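Holo-[acyl-carrier-protein] synthase (Neisseria meningitidis FAM18, PDB 5SUV) belongs to the 4'-phosphopantetheinyl transferase superfamily and assembles as a trimer that holds coenzyme A between neighbouring subunits. Local coordinates at residues R30-E36 with F74-I79; K52-A56 with L109-D113; A55-F60 with V118-V122. One frame throughout, in Å; residues are numbered along the deposited sequence.

Contact 1: residues R30-E36 with F74-I79. With COA (coenzyme A), chain D.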
# COMPACT_ATOMS: atom_id res chain seq x y z
N ARG A 30 -18.02 -18.73 0.11
CA ARG A 30 -17.52 -18.42 -1.21
C ARG A 30 -16.10 -17.88 -1.18
O ARG A 30 -15.33 -18.13 -2.11
CB ARG A 30 -18.48 -17.43 -1.89
CG ARG A 30 -18.19 -17.13 -3.35
CD ARG A 30 -19.35 -16.40 -4.04
NE ARG A 30 -20.52 -17.27 -4.20
CZ ARG A 30 -21.65 -17.18 -3.49
NH1 ARG A 30 -21.79 -16.26 -2.55
NH2 ARG A 30 -22.64 -18.03 -3.73
N ILE A 31 -15.72 -17.18 -0.10
CA ILE A 31 -14.47 -16.43 -0.03
C ILE A 31 -13.36 -17.23 0.65
O ILE A 31 -12.19 -17.09 0.29
CB ILE A 31 -14.68 -15.10 0.71
CG1 ILE A 31 -15.78 -14.29 0.03
CG2 ILE A 31 -13.38 -14.31 0.76
CD1 ILE A 31 -15.60 -14.07 -1.41
N LEU A 32 -13.72 -18.05 1.63
CA LEU A 32 -12.72 -18.76 2.41
C LEU A 32 -12.39 -20.09 1.77
O LEU A 32 -13.24 -20.72 1.13
CB LEU A 32 -13.22 -19.01 3.83
CG LEU A 32 -13.63 -17.76 4.61
CD1 LEU A 32 -14.09 -18.18 5.98
CD2 LEU A 32 -12.46 -16.77 4.68
N THR A 33 -11.14 -20.53 1.94
CA THR A 33 -10.76 -21.87 1.52
C THR A 33 -11.36 -22.90 2.47
O THR A 33 -11.69 -22.58 3.61
CB THR A 33 -9.24 -22.05 1.49
OG1 THR A 33 -8.72 -22.12 2.83
CG2 THR A 33 -8.55 -20.93 0.76
N PRO A 34 -11.49 -24.16 2.03
CA PRO A 34 -11.96 -25.21 2.95
C PRO A 34 -11.22 -25.21 4.28
O PRO A 34 -11.84 -25.45 5.32
CB PRO A 34 -11.70 -26.50 2.15
CG PRO A 34 -11.72 -26.08 0.73
CD PRO A 34 -11.16 -24.69 0.70
N GLU A 35 -9.92 -24.91 4.27
CA GLU A 35 -9.15 -24.89 5.52
C GLU A 35 -9.59 -23.74 6.40
O GLU A 35 -9.88 -23.92 7.59
CB GLU A 35 -7.66 -24.78 5.21
CG GLU A 35 -7.07 -25.93 4.41
CD GLU A 35 -7.31 -25.82 2.91
OE1 GLU A 35 -7.80 -24.77 2.44
OE2 GLU A 35 -7.01 -26.79 2.19
N GLU A 36 -9.65 -22.53 5.84
CA GLU A 36 -10.08 -21.38 6.61
C GLU A 36 -11.51 -21.55 7.09
O GLU A 36 -11.88 -21.08 8.17
CB GLU A 36 -9.97 -20.11 5.77
CG GLU A 36 -8.55 -19.70 5.45
CD GLU A 36 -8.51 -18.65 4.38
OE1 GLU A 36 -9.42 -18.63 3.52
OE2 GLU A 36 -7.58 -17.84 4.39
N PHE A 74 -10.66 -17.50 -4.76
CA PHE A 74 -10.76 -17.34 -3.31
C PHE A 74 -10.50 -18.66 -2.60
O PHE A 74 -9.87 -18.68 -1.54
CB PHE A 74 -12.13 -16.81 -2.93
CG PHE A 74 -12.38 -15.41 -3.41
CD1 PHE A 74 -11.76 -14.34 -2.82
CD2 PHE A 74 -13.25 -15.18 -4.46
CE1 PHE A 74 -12.00 -13.04 -3.26
CE2 PHE A 74 -13.50 -13.90 -4.90
CZ PHE A 74 -12.87 -12.83 -4.31
N ARG A 75 -10.99 -19.76 -3.17
CA ARG A 75 -10.87 -21.05 -2.50
C ARG A 75 -9.49 -21.67 -2.61
O ARG A 75 -9.23 -22.66 -1.91
CB ARG A 75 -11.90 -22.04 -3.05
CG ARG A 75 -13.31 -21.80 -2.57
CD ARG A 75 -14.20 -22.96 -2.95
NE ARG A 75 -15.58 -22.75 -2.51
CZ ARG A 75 -16.49 -22.05 -3.18
NH1 ARG A 75 -16.18 -21.48 -4.34
NH2 ARG A 75 -17.71 -21.91 -2.70
N ASN A 76 -8.59 -21.08 -3.41
CA ASN A 76 -7.22 -21.54 -3.53
C ASN A 76 -6.21 -20.61 -2.86
O ASN A 76 -5.04 -20.99 -2.74
CB ASN A 76 -6.81 -21.70 -5.01
CG ASN A 76 -7.23 -23.05 -5.59
OD1 ASN A 76 -7.53 -24.00 -4.86
ND2 ASN A 76 -7.27 -23.13 -6.91
N ILE A 77 -6.62 -19.43 -2.42
CA ILE A 77 -5.71 -18.45 -1.82
C ILE A 77 -6.00 -18.42 -0.32
O ILE A 77 -6.99 -17.82 0.11
CB ILE A 77 -5.90 -17.05 -2.42
CG1 ILE A 77 -5.71 -17.04 -3.94
CG2 ILE A 77 -4.95 -16.08 -1.73
CD1 ILE A 77 -6.36 -15.81 -4.58
N GLY A 78 -5.12 -19.03 0.47
CA GLY A 78 -5.28 -19.10 1.91
C GLY A 78 -4.32 -18.18 2.64
O GLY A 78 -3.23 -17.88 2.14
N ILE A 79 -4.73 -17.71 3.81
CA ILE A 79 -3.88 -16.88 4.66
C ILE A 79 -3.58 -17.65 5.95
O ILE A 79 -4.50 -18.12 6.63
CB ILE A 79 -4.53 -15.51 4.96
CG1 ILE A 79 -4.54 -14.63 3.71
CG2 ILE A 79 -3.77 -14.78 6.04
CD1 ILE A 79 -5.62 -14.95 2.70
N1A COA D . -4.71 -7.68 -12.56
C2A COA D . -4.44 -6.69 -11.67
N3A COA D . -5.25 -5.70 -11.32
C4A COA D . -6.48 -5.71 -11.94
C5A COA D . -6.93 -6.68 -12.90
C6A COA D . -5.94 -7.66 -13.15
N6A COA D . -6.17 -8.58 -14.01
N7A COA D . -8.14 -6.43 -13.32
C8A COA D . -8.45 -5.35 -12.65
N9A COA D . -7.50 -4.89 -11.82
C1B COA D . -7.49 -3.68 -10.95
C2B COA D . -7.79 -2.39 -11.86
O2B COA D . -6.89 -1.39 -11.62
C3B COA D . -9.22 -2.05 -11.31
O3B COA D . -9.49 -0.77 -11.30
P3B COA D . -9.54 0.09 -12.84
O7A COA D . -10.17 -0.79 -13.70
O8A COA D . -8.09 0.31 -13.15
O9A COA D . -10.31 1.24 -12.45
C4B COA D . -9.02 -2.51 -9.86
O4B COA D . -8.45 -3.76 -9.97
C5B COA D . -10.31 -2.60 -9.03
O5B COA D . -9.95 -2.91 -7.74
P1A COA D . -11.13 -2.74 -6.66
O1A COA D . -11.61 -1.42 -6.68
O2A COA D . -10.63 -3.42 -5.43
O3A COA D . -12.30 -3.57 -7.49
P2A COA D . -12.88 -4.95 -6.98
O4A COA D . -13.91 -5.23 -7.90
O5A COA D . -13.02 -4.95 -5.49
O6A COA D . -11.70 -6.16 -7.25
CBP COA D . -10.90 -7.71 -8.86
CCP COA D . -11.37 -6.25 -8.53
CDP COA D . -9.73 -7.62 -9.77
CEP COA D . -10.52 -8.55 -7.67
CAP COA D . -12.04 -8.35 -9.56
OAP COA D . -12.26 -7.70 -10.77
C9P COA D . -11.82 -9.80 -9.87
O9P COA D . -11.03 -10.12 -10.69
N8P COA D . -12.58 -10.75 -9.22
C7P COA D . -13.57 -10.42 -8.24
C6P COA D . -14.83 -11.24 -8.56
C5P COA D . -15.44 -11.63 -7.26
O5P COA D . -15.37 -12.74 -6.83
N4P COA D . -16.12 -10.66 -6.55
C3P COA D . -16.69 -10.99 -5.24
C2P COA D . -17.73 -12.08 -5.33
S1P COA D . -18.14 -12.53 -3.66
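OE2 of Glu36 accepts the backbone N-H of Ile79 over 2.9 Å (N-H...O 160°) and also forms a long, weak ion pair with Arg53. Ile79 N approaches from above the carboxylate plane, 38° out of it. The other oxygen turns back into its own segment, where Glu36 OE1 takes Thr33 N at 3.0 Å. Glu36 N returns a nearly straight bond to Thr33 OG1, and the two residues form a capping box at the start of helix 34-39. Thr33 OG1 in turn donates to Glu35 OE1, on that oxygen's anti side. With chi1 at 72°, the Thr33 hydroxyl faces the helix start while its methyl is left to pack on the backbone of residues 74-79: CG2 touches Arg75 O at 3.3 Å and also Phe74 O and Ile77 O. At the other end the contact becomes aromatic. Ile31 and Phe74 run side by side, and Ile31 CD1 lies over one ring face, 3.9 Å from the centroid and almost on the ring normal, a CH-pi contact. The edge of the same ring meets coenzyme A in a close contact, with Phe74 CE2 2.9 Å from O5P of the ligand, and Ile31 CD1 is 3.7 Å from the ligand sulfur S1P. Ile31 and Phe74 thus form part of the wall of the coenzyme A pocket. Farther out, the Arg75 guanidinium lies against the backbone of Arg30, its NH2 3.8 Å from Arg30 CA. Ile31 O and Phe74 O are neighbouring acceptors; Lys57 NZ of helix 46-63 bonds to both, to Ile77 O and, as a salt bridge, to Glu36 OE1. Strand 87-91 pairs with strand 77-81, and its Phe90 covers Thr33, so the turn between helices 25-31 and 34-39 is lodged between the two-stranded sheet and helix 46-63.

Contact 2: residues K52-A56 with L109-D113. With COA (coenzyme A), chain F.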
# COMPACT_ATOMS: atom_id res chain seq x y z
N LYS A 52 -10.18 -9.24 6.28
CA LYS A 52 -8.75 -9.40 6.00
C LYS A 52 -8.51 -10.44 4.92
O LYS A 52 -7.69 -10.23 4.02
CB LYS A 52 -8.01 -9.79 7.28
CG LYS A 52 -7.84 -8.63 8.27
CD LYS A 52 -6.98 -9.01 9.47
CE LYS A 52 -6.83 -7.82 10.42
NZ LYS A 52 -6.13 -8.19 11.68
N ARG A 53 -9.22 -11.57 4.99
CA ARG A 53 -9.07 -12.59 3.96
C ARG A 53 -9.52 -12.06 2.61
O ARG A 53 -8.83 -12.25 1.60
CB ARG A 53 -9.85 -13.85 4.35
CG ARG A 53 -9.43 -14.51 5.66
CD ARG A 53 -7.94 -14.63 5.78
NE ARG A 53 -7.52 -15.60 6.80
CZ ARG A 53 -7.49 -15.36 8.11
NH1 ARG A 53 -7.87 -14.18 8.59
NH2 ARG A 53 -7.07 -16.30 8.94
N PHE A 54 -10.66 -11.38 2.57
CA PHE A 54 -11.16 -10.83 1.31
C PHE A 54 -10.15 -9.85 0.71
O PHE A 54 -9.83 -9.93 -0.48
CB PHE A 54 -12.52 -10.17 1.55
CG PHE A 54 -13.23 -9.75 0.30
CD1 PHE A 54 -13.69 -10.69 -0.59
CD2 PHE A 54 -13.45 -8.41 0.03
CE1 PHE A 54 -14.35 -10.32 -1.75
CE2 PHE A 54 -14.11 -8.03 -1.13
CZ PHE A 54 -14.57 -8.99 -2.01
N ALA A 55 -9.63 -8.93 1.53
CA ALA A 55 -8.67 -7.97 0.99
C ALA A 55 -7.39 -8.67 0.53
O ALA A 55 -6.84 -8.34 -0.53
CB ALA A 55 -8.31 -6.91 2.03
N ALA A 56 -6.90 -9.62 1.32
CA ALA A 56 -5.65 -10.29 0.98
C ALA A 56 -5.80 -11.11 -0.30
O ALA A 56 -4.90 -11.13 -1.14
CB ALA A 56 -5.21 -11.18 2.14
N LEU A 109 2.91 -10.55 1.78
CA LEU A 109 1.63 -10.00 2.20
C LEU A 109 1.84 -9.13 3.43
O LEU A 109 2.52 -9.54 4.38
CB LEU A 109 0.65 -11.12 2.57
CG LEU A 109 -0.69 -10.75 3.22
CD1 LEU A 109 -1.45 -9.86 2.28
CD2 LEU A 109 -1.49 -12.03 3.54
N SER A 110 1.19 -7.98 3.44
CA SER A 110 1.03 -7.21 4.66
C SER A 110 -0.41 -6.75 4.78
O SER A 110 -1.06 -6.43 3.78
CB SER A 110 1.96 -5.99 4.71
OG SER A 110 1.85 -5.32 5.96
N MET A 111 -0.89 -6.66 6.01
CA MET A 111 -2.23 -6.17 6.24
C MET A 111 -2.23 -5.17 7.39
O MET A 111 -1.38 -5.22 8.27
CB MET A 111 -3.18 -7.33 6.54
CG MET A 111 -3.45 -8.14 5.27
SD MET A 111 -4.61 -9.46 5.55
CE MET A 111 -3.67 -10.52 6.62
N SER A 112 -3.20 -4.27 7.34
CA SER A 112 -3.43 -3.33 8.43
C SER A 112 -4.91 -2.98 8.47
O SER A 112 -5.63 -3.12 7.47
CB SER A 112 -2.58 -2.06 8.26
OG SER A 112 -2.76 -1.17 9.35
N ASP A 113 -5.36 -2.52 9.62
CA ASP A 113 -6.73 -2.06 9.71
C ASP A 113 -6.81 -0.92 10.71
O ASP A 113 -6.03 -0.86 11.66
CB ASP A 113 -7.67 -3.19 10.14
CG ASP A 113 -7.38 -3.69 11.53
OD1 ASP A 113 -7.72 -2.97 12.49
OD2 ASP A 113 -6.84 -4.81 11.67
N1A COA F . 5.19 -9.17 11.15
C2A COA F . 4.44 -8.68 10.15
N3A COA F . 3.16 -8.44 10.19
C4A COA F . 2.52 -8.72 11.42
C5A COA F . 3.18 -9.26 12.56
C6A COA F . 4.54 -9.46 12.35
N6A COA F . 5.26 -9.94 13.33
N7A COA F . 2.41 -9.42 13.54
C8A COA F . 1.25 -9.03 13.08
N9A COA F . 1.27 -8.60 11.80
C1B COA F . 0.18 -8.13 11.03
C2B COA F . -0.99 -9.24 10.98
O2B COA F . -1.47 -9.47 9.70
C3B COA F . -2.04 -8.51 11.80
O3B COA F . -3.30 -8.76 11.43
P3B COA F . -3.73 -10.49 11.42
O7A COA F . -5.10 -10.24 11.57
O8A COA F . -3.28 -10.92 10.08
O9A COA F . -2.93 -10.95 12.55
C4B COA F . -1.65 -7.06 11.43
O4B COA F . -0.29 -7.04 11.66
C5B COA F . -2.33 -6.05 12.28
O5B COA F . -2.03 -4.78 11.70
P1A COA F . -2.22 -3.56 12.69
O1A COA F . -3.61 -3.50 13.20
O2A COA F . -1.48 -2.40 12.13
O3A COA F . -1.45 -4.11 14.01
P2A COA F . -1.45 -3.18 15.22
O4A COA F . -1.17 -1.82 14.88
O5A COA F . -2.52 -3.47 16.25
O6A COA F . -0.06 -3.70 15.94
CBP COA F . 2.19 -4.19 15.53
CCP COA F . 0.98 -3.45 15.08
CDP COA F . 2.03 -5.55 15.09
CEP COA F . 3.42 -3.64 14.86
CAP COA F . 2.42 -4.14 17.08
OAP COA F . 3.60 -4.75 17.43
C9P COA F . 2.53 -2.71 17.66
O9P COA F . 3.60 -2.13 17.57
N8P COA F . 1.41 -2.15 18.34
C7P COA F . 1.43 -0.77 18.94
C6P COA F . 2.80 -0.36 19.44
C5P COA F . 2.69 0.43 20.73
O5P COA F . 3.41 0.22 21.65
N4P COA F . 1.74 1.45 20.84
C3P COA F . 1.63 2.20 22.08
C2P COA F . 2.52 3.43 22.09
S1P COA F . 4.01 3.20 23.15
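Lys52 and Asp113 meet at the edge of a coenzyme A site. The lysine chain is extended beyond CG, and its CE comes 3.3 Å from Asp113 OD2. A long salt bridge from Lys52 NZ to the same OD2 is modelled, with NZ also donating to the ester oxygen O3B of the ligand's 3'-phosphate, but the amino group is crowded by that phosphate and its exact place is doubtful. The Asp113 carboxylate approaches obliquely; chi1 of 65° sets it between its own backbone N and carbonyl carbon, turned to the helix. Behind this polar end Met111 lies between strand and helix: its SD is 3.5 Å from Lys52 O and 3.9 Å from Ala56 CB, while its bent end brings CE within 3.5 Å of the phosphate oxygen O8A. Ala56 CB also touches Leu109 CD1 at 4.0 Å, closing the apolar end. On the other side of the strand, Ser112 OG donates to the diphosphate oxygen O2A at 3.3 Å and accepts from Ile10 N of the third subunit, whose Lys62 bonds to Met111 O. Met111 and Ser112 thus border the ligand's phosphates while the third subunit hydrogen-bonds to their strand. The result is a polar rim over an apolar helix-strand seam; if the amino group lies near its modelled place, Asp113 would partly balance its charge beside the 3'-phosphate.

Contact 3: residues A55-F60 with V118-V122. With COA (coenzyme A), chain D.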
# COMPACT_ATOMS: atom_id res chain seq x y z
N ALA A 55 -9.63 -8.93 1.53
CA ALA A 55 -8.67 -7.97 0.99
C ALA A 55 -7.39 -8.67 0.53
O ALA A 55 -6.84 -8.34 -0.53
CB ALA A 55 -8.31 -6.91 2.03
N ALA A 56 -6.90 -9.62 1.32
CA ALA A 56 -5.65 -10.29 0.98
C ALA A 56 -5.80 -11.11 -0.30
O ALA A 56 -4.90 -11.13 -1.14
CB ALA A 56 -5.21 -11.18 2.14
N LYS A 57 -6.92 -11.80 -0.45
CA LYS A 57 -7.13 -12.57 -1.67
C LYS A 57 -7.28 -11.66 -2.88
O LYS A 57 -6.74 -11.94 -3.96
CB LYS A 57 -8.34 -13.47 -1.51
CG LYS A 57 -8.21 -14.44 -0.35
CD LYS A 57 -9.55 -15.06 -0.00
CE LYS A 57 -9.48 -15.88 1.30
NZ LYS A 57 -9.39 -17.36 1.03
N GLU A 58 -8.00 -10.56 -2.73
CA GLU A 58 -8.14 -9.66 -3.87
C GLU A 58 -6.79 -9.05 -4.24
O GLU A 58 -6.48 -8.93 -5.43
CB GLU A 58 -9.18 -8.58 -3.57
CG GLU A 58 -10.60 -9.11 -3.51
CD GLU A 58 -11.65 -8.04 -3.74
OE1 GLU A 58 -12.66 -8.32 -4.41
OE2 GLU A 58 -11.46 -6.91 -3.24
N ALA A 59 -5.99 -8.65 -3.25
CA ALA A 59 -4.69 -8.07 -3.57
C ALA A 59 -3.79 -9.12 -4.20
O ALA A 59 -3.03 -8.82 -5.12
CB ALA A 59 -4.02 -7.48 -2.33
N PHE A 60 -3.87 -10.37 -3.71
CA PHE A 60 -3.13 -11.45 -4.35
C PHE A 60 -3.49 -11.56 -5.83
O PHE A 60 -2.62 -11.60 -6.71
CB PHE A 60 -3.39 -12.77 -3.63
CG PHE A 60 -2.66 -13.95 -4.24
CD1 PHE A 60 -3.18 -14.61 -5.34
CD2 PHE A 60 -1.46 -14.38 -3.71
CE1 PHE A 60 -2.51 -15.69 -5.91
CE2 PHE A 60 -0.78 -15.45 -4.27
CZ PHE A 60 -1.31 -16.10 -5.38
N VAL A 118 -9.97 -1.94 6.16
CA VAL A 118 -8.97 -2.99 6.13
C VAL A 118 -8.16 -2.83 4.85
O VAL A 118 -8.72 -2.58 3.78
CB VAL A 118 -9.59 -4.40 6.21
CG1 VAL A 118 -8.50 -5.46 6.15
CG2 VAL A 118 -10.38 -4.53 7.48
N LEU A 119 -6.85 -2.96 4.97
CA LEU A 119 -5.94 -2.73 3.87
C LEU A 119 -5.02 -3.92 3.68
O LEU A 119 -4.52 -4.48 4.66
CB LEU A 119 -5.13 -1.47 4.14
CG LEU A 119 -3.99 -1.07 3.22
CD1 LEU A 119 -4.51 -0.92 1.83
CD2 LEU A 119 -3.41 0.23 3.75
N ALA A 120 -4.78 -4.30 2.42
CA ALA A 120 -3.84 -5.35 2.08
C ALA A 120 -2.91 -4.88 0.96
O ALA A 120 -3.34 -4.22 0.01
CB ALA A 120 -4.56 -6.65 1.63
N PHE A 121 -1.63 -5.22 1.10
CA PHE A 121 -0.62 -5.02 0.07
C PHE A 121 0.06 -6.36 -0.22
O PHE A 121 0.37 -7.10 0.72
CB PHE A 121 0.46 -4.02 0.48
CG PHE A 121 0.06 -2.58 0.37
CD1 PHE A 121 -0.80 -2.00 1.29
CD2 PHE A 121 0.57 -1.79 -0.64
CE1 PHE A 121 -1.15 -0.67 1.19
CE2 PHE A 121 0.23 -0.45 -0.75
CZ PHE A 121 -0.64 0.11 0.17
N VAL A 122 0.31 -6.64 -1.49
CA VAL A 122 0.92 -7.89 -1.91
C VAL A 122 1.95 -7.61 -2.99
O VAL A 122 1.68 -6.85 -3.94
CB VAL A 122 -0.14 -8.89 -2.45
CG1 VAL A 122 0.52 -10.12 -3.03
CG2 VAL A 122 -1.12 -9.28 -1.36
N1A COA D . -4.71 -7.68 -12.56
C2A COA D . -4.44 -6.69 -11.67
N3A COA D . -5.25 -5.70 -11.32
C4A COA D . -6.48 -5.71 -11.94
C5A COA D . -6.93 -6.68 -12.90
C6A COA D . -5.94 -7.66 -13.15
N6A COA D . -6.17 -8.58 -14.01
N7A COA D . -8.14 -6.43 -13.32
C8A COA D . -8.45 -5.35 -12.65
N9A COA D . -7.50 -4.89 -11.82
C1B COA D . -7.49 -3.68 -10.95
C2B COA D . -7.79 -2.39 -11.86
O2B COA D . -6.89 -1.39 -11.62
C3B COA D . -9.22 -2.05 -11.31
O3B COA D . -9.49 -0.77 -11.30
P3B COA D . -9.54 0.09 -12.84
O7A COA D . -10.17 -0.79 -13.70
O8A COA D . -8.09 0.31 -13.15
O9A COA D . -10.31 1.24 -12.45
C4B COA D . -9.02 -2.51 -9.86
O4B COA D . -8.45 -3.76 -9.97
C5B COA D . -10.31 -2.60 -9.03
O5B COA D . -9.95 -2.91 -7.74
P1A COA D . -11.13 -2.74 -6.66
O1A COA D . -11.61 -1.42 -6.68
O2A COA D . -10.63 -3.42 -5.43
O3A COA D . -12.30 -3.57 -7.49
P2A COA D . -12.88 -4.95 -6.98
O4A COA D . -13.91 -5.23 -7.90
O5A COA D . -13.02 -4.95 -5.49
O6A COA D . -11.70 -6.16 -7.25
CBP COA D . -10.90 -7.71 -8.86
CCP COA D . -11.37 -6.25 -8.53
CDP COA D . -9.73 -7.62 -9.77
CEP COA D . -10.52 -8.55 -7.67
CAP COA D . -12.04 -8.35 -9.56
OAP COA D . -12.26 -7.70 -10.77
C9P COA D . -11.82 -9.80 -9.87
O9P COA D . -11.03 -10.12 -10.69
N8P COA D . -12.58 -10.75 -9.22
C7P COA D . -13.57 -10.42 -8.24
C6P COA D . -14.83 -11.24 -8.56
C5P COA D . -15.44 -11.63 -7.26
O5P COA D . -15.37 -12.74 -6.83
N4P COA D . -16.12 -10.66 -6.55
C3P COA D . -16.69 -10.99 -5.24
C2P COA D . -17.73 -12.08 -5.33
S1P COA D . -18.14 -12.53 -3.66
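Ala55 and Ala59, one turn apart on helix 46-63, straddle Ala120 of strand 117-125: the Ala120 CB lies 3.8 Å from Ala55 CB and 4.1 Å from Ala59 CB. Such small side chains let the helix come close: the axes of segments 55-60 and 118-122 approach to 7.3 Å at an angle of 33°. Ala120 CB even reaches the helix backbone, 3.6 Å from Ala55 O, an oxygen already used by Ala59 N in the helical bond. Val122 makes the tightest side-chain contact. Its chi1 of 173° places CG1 anti to the backbone N and directs CG2 into the helix, where CG2 meets Ala59 CB at 3.5 Å and the backbone N of Phe60 at 3.8 Å. Packing slackens toward Val118, whose CG1 approaches Ala55 CB to only 4.4 Å. On a flank of the helix Glu58 turns to coenzyme A, its OE2 3.4 Å from the diphosphate oxygen O5A without a hydrogen bond, and the same OE2 lies close to OD2 of Asp9 on strand 3-12, another residue of that pocket. Leu119 and Phe121 alternate to the opposite face of the strand, where Phe121 packs on Phe121 of both neighbouring subunits, stacked on that of the third and edge-to-face with that of the second. A long helix laid along one face of a three-stranded antiparallel sheet, with the other face buried in the trimer core, is characteristic of the AcpS-type subunit.

How the contacts relate
Helix 46-63 ties the three contacts together. Contacts 2 and 3 share Ala55 and Ala56, lie about 5 Å apart between centres, and reach neighbouring strands, 106-114 and 117-125, of the same antiparallel sheet. Contact 1 is about 13 Å from each, between centres, and joins the turn at 30-36 to strand 77-81. Its two segments come before and after the helix in sequence, so they alternate along the chain with those of the other two. Arg53 and Lys57 reach from the helix into contact 1. Contacts 1 and 3 touch one coenzyme A, while contact 2 touches another, so each subunit contributes to two pockets at the trimer interfaces.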